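Local coordinates for protein hydrolase, NUDIX family (PDB 3F6A) that probably hydrolyses a nucleoside diphosphate linked to another moiety, as Nudix family enzymes do, at residues A[10-15]-A[100-105]; A[34-39]-A[47-52]. All coordinates share one frame; numbering follows the deposited sequence.

Contact 1: residues A[10-15]-A[100-105]; sequences SVFIVC and DFVYYA
Ser10 and Phe101 start a run of five backbone hydrogen bonds that joins two parallel strands in the central mixed sheet of this Nudix fold. Ser10 N gives to Phe101 O and Tyr103 N returns to Ser10 O; the alternation continues through Phe12, Ala105 and Val14, ending with Val14 N on Ala105 O at 2.8 Å. Phe12 N reaches Tyr103 O at 2.9 Å.

On one face, the CD2-CE2 edge of the Phe12 ring meets Val102 CG1, which lies 3.7 Å from CE2, and Phe12 CD2 also touches Tyr104 CE1 at 3.7 Å. The two aromatic side chains run side by side in the same direction, with ring planes 85° apart. Met143 of helix 138-150 packs on this group, and Tyr104 OH bonds to Glu146 of the same helix. On the reverse face, Val11 CG1 touches Ala105 CB at 4.1 Å, and Val11 also packs on Cys47 of helix 43-55.

Where residues 10-15 begin, Asp100 CG swings anti to its own N (chi1 180°), bringing the carboxylate to Ser10 OG, with OD2 at 2.6 Å and OD1 at 2.8 Å; the one hydroxyl proton can serve only one of them at a time. A separate hydrogen bond joins Thr8 OG1 to Asp100 OD1. Backbone bonds thus fix the parallel register throughout, and the Ser10-Asp100 pair adds a polar tie at the partly exposed end.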
loop_
_atom_site.group_PDB
_atom_site.type_symbol
_atom_site.label_atom_id
_atom_site.label_comp_id
_atom_site.label_asym_id
_atom_site.label_seq_id
_atom_site.Cartn_x
_atom_site.Cartn_y
_atom_site.Cartn_z
ATOM N N SER A 10 -9.637 3.980 -2.619
ATOM C CA SER A 10 -10.518 4.957 -1.992
ATOM C C SER A 10 -9.737 6.259 -1.993
ATOM O O SER A 10 -8.518 6.249 -1.838
ATOM C CB SER A 10 -10.848 4.568 -0.543
ATOM O OG SER A 10 -11.776 3.503 -0.502
ATOM N N VAL A 11 -10.434 7.374 -2.172
ATOM C CA VAL A 11 -9.779 8.670 -2.193
ATOM C C VAL A 11 -10.562 9.700 -1.402
ATOM O O VAL A 11 -11.739 9.928 -1.664
ATOM C CB VAL A 11 -9.646 9.228 -3.624
ATOM C CG1 VAL A 11 -8.548 10.276 -3.662
ATOM C CG2 VAL A 11 -9.379 8.111 -4.600
ATOM N N PHE A 12 -9.896 10.315 -0.436
ATOM C CA PHE A 12 -10.489 11.355 0.372
ATOM C C PHE A 12 -9.953 12.641 -0.226
ATOM O O PHE A 12 -8.760 12.924 -0.152
ATOM C CB PHE A 12 -10.062 11.187 1.829
ATOM C CG PHE A 12 -10.782 10.073 2.536
ATOM C CD1 PHE A 12 -11.976 10.320 3.203
ATOM C CD2 PHE A 12 -10.288 8.771 2.500
ATOM C CE1 PHE A 12 -12.669 9.289 3.830
ATOM C CE2 PHE A 12 -10.979 7.728 3.127
ATOM C CZ PHE A 12 -12.167 7.985 3.789
ATOM N N ILE A 13 -10.847 13.412 -0.834
ATOM C CA ILE A 13 -10.470 14.653 -1.497
ATOM C C ILE A 13 -10.783 15.880 -0.655
ATOM O O ILE A 13 -11.910 16.057 -0.194
ATOM C CB ILE A 13 -11.193 14.764 -2.856
ATOM C CG1 ILE A 13 -10.879 13.521 -3.690
ATOM C CG2 ILE A 13 -10.763 16.027 -3.586
ATOM C CD1 ILE A 13 -11.660 13.411 -4.975
ATOM N N VAL A 14 -9.776 16.725 -0.465
ATOM C CA VAL A 14 -9.926 17.933 0.328
ATOM C C VAL A 14 -9.865 19.210 -0.505
ATOM O O VAL A 14 -8.973 19.381 -1.330
ATOM C CB VAL A 14 -8.823 18.007 1.420
ATOM C CG1 VAL A 14 -8.841 19.381 2.102
ATOM C CG2 VAL A 14 -9.029 16.892 2.440
ATOM N N CYS A 15 -10.831 20.096 -0.293
ATOM C CA CYS A 15 -10.858 21.385 -0.979
ATOM C C CYS A 15 -10.854 22.396 0.161
ATOM O O CYS A 15 -11.771 22.413 0.986
ATOM C CB CYS A 15 -12.125 21.549 -1.825
ATOM S SG CYS A 15 -12.106 23.062 -2.843
ATOM N N ASP A 100 -8.588 -2.496 0.145
ATOM C CA ASP A 100 -8.845 -1.140 -0.298
ATOM C C ASP A 100 -7.666 -0.241 0.032
ATOM O O ASP A 100 -7.341 -0.031 1.207
ATOM C CB ASP A 100 -10.112 -0.591 0.355
ATOM C CG ASP A 100 -10.413 0.830 -0.077
ATOM O OD1 ASP A 100 -10.687 1.049 -1.275
ATOM O OD2 ASP A 100 -10.368 1.732 0.783
ATOM N N PHE A 101 -7.017 0.269 -1.015
ATOM C CA PHE A 101 -5.879 1.167 -0.861
ATOM C C PHE A 101 -6.410 2.582 -0.738
ATOM O O PHE A 101 -7.000 3.111 -1.676
ATOM C CB PHE A 101 -4.939 1.062 -2.068
ATOM C CG PHE A 101 -4.183 -0.238 -2.132
ATOM C CD1 PHE A 101 -3.515 -0.721 -1.010
ATOM C CD2 PHE A 101 -4.128 -0.974 -3.311
ATOM C CE1 PHE A 101 -2.803 -1.919 -1.063
ATOM C CE2 PHE A 101 -3.419 -2.168 -3.371
ATOM C CZ PHE A 101 -2.757 -2.641 -2.247
ATOM N N VAL A 102 -6.187 3.191 0.423
ATOM C CA VAL A 102 -6.676 4.536 0.699
ATOM C C VAL A 102 -5.678 5.649 0.429
ATOM O O VAL A 102 -4.555 5.617 0.920
ATOM C CB VAL A 102 -7.135 4.650 2.158
ATOM C CG1 VAL A 102 -7.739 6.024 2.410
ATOM C CG2 VAL A 102 -8.137 3.563 2.457
ATOM N N TYR A 103 -6.117 6.646 -0.335
ATOM C CA TYR A 103 -5.287 7.790 -0.688
ATOM C C TYR A 103 -5.971 9.085 -0.281
ATOM O O TYR A 103 -7.200 9.154 -0.211
ATOM C CB TYR A 103 -5.058 7.827 -2.203
ATOM C CG TYR A 103 -4.258 6.676 -2.751
ATOM C CD1 TYR A 103 -2.901 6.819 -3.036
ATOM C CD2 TYR A 103 -4.856 5.433 -2.989
ATOM C CE1 TYR A 103 -2.156 5.757 -3.548
ATOM C CE2 TYR A 103 -4.118 4.366 -3.502
ATOM C CZ TYR A 103 -2.770 4.539 -3.775
ATOM O OH TYR A 103 -2.034 3.496 -4.278
ATOM N N TYR A 104 -5.171 10.112 -0.010
ATOM C CA TYR A 104 -5.702 11.423 0.340
ATOM C C TYR A 104 -5.256 12.339 -0.793
ATOM O O TYR A 104 -4.171 12.162 -1.346
ATOM C CB TYR A 104 -5.139 11.924 1.680
ATOM C CG TYR A 104 -5.504 11.074 2.891
ATOM C CD1 TYR A 104 -6.586 10.194 2.858
ATOM C CD2 TYR A 104 -4.776 11.173 4.074
ATOM C CE1 TYR A 104 -6.937 9.432 3.982
ATOM C CE2 TYR A 104 -5.114 10.420 5.200
ATOM C CZ TYR A 104 -6.195 9.552 5.147
ATOM O OH TYR A 104 -6.521 8.812 6.264
ATOM N N ALA A 105 -6.090 13.310 -1.144
ATOM C CA ALA A 105 -5.764 14.225 -2.231
ATOM C C ALA A 105 -6.437 15.579 -2.056
ATOM O O ALA A 105 -7.242 15.777 -1.155
ATOM C CB ALA A 105 -6.190 13.617 -3.557
#

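Contact 2: residues A[34-39]-A[47-52]; sequences GGHIEV and CIREAK
The contact belongs to the Nudix box, a loop-helix-loop motif that in this family carries the catalytic and metal-binding glutamates, at the point where strand 30-36 ends and helix 43-55 passes over it. Arg49, Glu50, Glu53 and Glu54 match the family's REXXEE signature. Contact is made by Gly34, Gly35 and His36 on the strand and by Arg49 and Glu50 on the helix.

Glu50 leans toward the strand and bends at chi2, which lays its carboxylate over the glycine backbone: CD is 3.5 Å from Gly34 O and OE2 is 3.3 Å from Gly35 CA. Without a side chain on Gly35, the carboxylate can come this close to the main chain. Gly34 N is itself bonded to Glu54, another acid of the helix.

Arg49, the preceding residue, has CG between its backbone N and carbonyl carbon (chi1 46°) and a bend at chi3 (-79°). Glu50 CG sits over one face of the guanidinium, toward its rim, and NH2 stands 3.4 Å from Glu50 OE2, a salt bridge of charges alone because the oxygen lies well out of the guanidinium plane. Glu41 and Glu53 also form salt bridges with Arg49, so several acids probably stabilise its positive charge. The His36 ring stands nearly perpendicular to the guanidinium, its CE1 3.8 Å from NH2. Arg49 NH1 donates to His36 O at 3.1 Å, with the oxygen exactly in the guanidinium plane and the N-H...O angle 155°.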
loop_
_atom_site.group_PDB
_atom_site.type_symbol
_atom_site.label_atom_id
_atom_site.label_comp_id
_atom_site.label_asym_id
_atom_site.label_seq_id
_atom_site.Cartn_x
_atom_site.Cartn_y
_atom_site.Cartn_z
ATOM N N GLY A 34 -14.152 6.125 -5.031
ATOM C CA GLY A 34 -13.317 4.948 -5.187
ATOM C C GLY A 34 -13.956 3.875 -6.045
ATOM O O GLY A 34 -15.024 4.083 -6.622
ATOM N N GLY A 35 -13.306 2.718 -6.127
ATOM C CA GLY A 35 -13.832 1.632 -6.935
ATOM C C GLY A 35 -12.731 0.663 -7.310
ATOM O O GLY A 35 -11.601 0.791 -6.842
ATOM N N HIS A 36 -13.058 -0.297 -8.167
ATOM C CA HIS A 36 -12.093 -1.296 -8.602
ATOM C C HIS A 36 -10.956 -0.701 -9.416
ATOM O O HIS A 36 -11.074 0.387 -9.992
ATOM C CB HIS A 36 -12.789 -2.392 -9.419
ATOM C CG HIS A 36 -13.119 -1.994 -10.828
ATOM N ND1 HIS A 36 -13.778 -0.824 -11.143
ATOM C CD2 HIS A 36 -12.930 -2.647 -12.001
ATOM C CE1 HIS A 36 -13.984 -0.776 -12.447
ATOM N NE2 HIS A 36 -13.480 -1.869 -12.991
ATOM N N ILE A 37 -9.843 -1.425 -9.436
ATOM C CA ILE A 37 -8.663 -1.025 -10.186
ATOM C C ILE A 37 -8.712 -1.838 -11.475
ATOM O O ILE A 37 -8.948 -3.047 -11.438
ATOM C CB ILE A 37 -7.375 -1.396 -9.429
ATOM C CG1 ILE A 37 -7.420 -0.838 -8.003
ATOM C CG2 ILE A 37 -6.159 -0.856 -10.172
ATOM C CD1 ILE A 37 -6.207 -1.230 -7.162
ATOM N N GLU A 38 -8.506 -1.199 -12.618
ATOM C CA GLU A 38 -8.539 -1.964 -13.856
ATOM C C GLU A 38 -7.280 -2.815 -13.929
ATOM O O GLU A 38 -6.232 -2.437 -13.399
ATOM C CB GLU A 38 -8.613 -1.040 -15.070
ATOM C CG GLU A 38 -9.097 -1.737 -16.340
ATOM C CD GLU A 38 -7.974 -2.128 -17.278
ATOM O OE1 GLU A 38 -7.200 -1.233 -17.677
ATOM O OE2 GLU A 38 -7.872 -3.326 -17.625
ATOM N N VAL A 39 -7.384 -3.978 -14.561
ATOM C CA VAL A 39 -6.225 -4.838 -14.693
ATOM C C VAL A 39 -5.264 -4.004 -15.535
ATOM O O VAL A 39 -5.688 -3.266 -16.419
ATOM C CB VAL A 39 -6.586 -6.183 -15.399
ATOM C CG1 VAL A 39 -6.793 -5.969 -16.888
ATOM C CG2 VAL A 39 -5.502 -7.214 -15.143
ATOM N N CYS A 47 -7.357 5.998 -8.783
ATOM C CA CYS A 47 -7.860 7.074 -7.930
ATOM C C CYS A 47 -8.199 8.270 -8.806
ATOM O O CYS A 47 -9.267 8.878 -8.670
ATOM C CB CYS A 47 -6.810 7.493 -6.901
ATOM S SG CYS A 47 -6.539 6.301 -5.571
ATOM N N ILE A 48 -7.274 8.603 -9.703
ATOM C CA ILE A 48 -7.458 9.720 -10.615
ATOM C C ILE A 48 -8.712 9.546 -11.467
ATOM O O ILE A 48 -9.513 10.470 -11.571
ATOM C CB ILE A 48 -6.224 9.897 -11.537
ATOM C CG1 ILE A 48 -5.028 10.368 -10.707
ATOM C CG2 ILE A 48 -6.527 10.897 -12.653
ATOM C CD1 ILE A 48 -3.791 10.681 -11.525
ATOM N N ARG A 49 -8.899 8.377 -12.074
ATOM C CA ARG A 49 -10.086 8.182 -12.905
ATOM C C ARG A 49 -11.380 8.166 -12.100
ATOM O O ARG A 49 -12.378 8.765 -12.513
ATOM C CB ARG A 49 -9.983 6.902 -13.740
ATOM C CG ARG A 49 -9.522 5.675 -13.000
ATOM C CD ARG A 49 -9.705 4.447 -13.887
ATOM N NE ARG A 49 -11.088 4.015 -13.891
ATOM C CZ ARG A 49 -11.577 3.098 -13.067
ATOM N NH1 ARG A 49 -10.789 2.501 -12.178
ATOM N NH2 ARG A 49 -12.865 2.804 -13.112
ATOM N N GLU A 50 -11.371 7.505 -10.947
ATOM C CA GLU A 50 -12.575 7.451 -10.128
ATOM C C GLU A 50 -12.980 8.847 -9.675
ATOM O O GLU A 50 -14.169 9.157 -9.594
ATOM C CB GLU A 50 -12.369 6.531 -8.924
ATOM C CG GLU A 50 -12.259 5.058 -9.304
ATOM C CD GLU A 50 -13.572 4.471 -9.808
ATOM O OE1 GLU A 50 -14.481 5.241 -10.188
ATOM O OE2 GLU A 50 -13.688 3.229 -9.834
ATOM N N ALA A 51 -11.994 9.696 -9.398
ATOM C CA ALA A 51 -12.279 11.058 -8.966
ATOM C C ALA A 51 -12.979 11.805 -10.102
ATOM O O ALA A 51 -13.891 12.603 -9.869
ATOM C CB ALA A 51 -10.990 11.773 -8.580
ATOM N N LYS A 52 -12.546 11.533 -11.331
ATOM C CA LYS A 52 -13.120 12.169 -12.517
ATOM C C LYS A 52 -14.502 11.596 -12.833
ATOM O O LYS A 52 -15.433 12.332 -13.150
ATOM C CB LYS A 52 -12.192 11.957 -13.721
ATOM C CG LYS A 52 -12.453 12.894 -14.899
ATOM C CD LYS A 52 -12.140 14.343 -14.528
ATOM C CE LYS A 52 -12.158 15.256 -15.741
ATOM N NZ LYS A 52 -11.836 16.666 -15.387
#

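In the fold
The two contacts lie about 11 Å apart between centres and share one sheet, since strands 7-15 and 30-36 are antiparallel neighbours in it. Along the chain, residues 34-39 and 47-52 both fall between the two strands of contact 1, which brings together segments 85 residues apart; contact 2 spans a gap of only 8. Helix 43-55 bridges them: Cys47 CB packs against Val11 CG2 at 3.5 Å, and Ala51 meets Ile13. Contact 1 is buried near the centre of the chain, whereas contact 2 lies at the surface. The helix thus packs on the sheet through Cys47 and Ala51, while Glu50 and Glu54 turn to the glycine end of strand 30-36, where Nudix enzymes as a family place their metal and catalytic site.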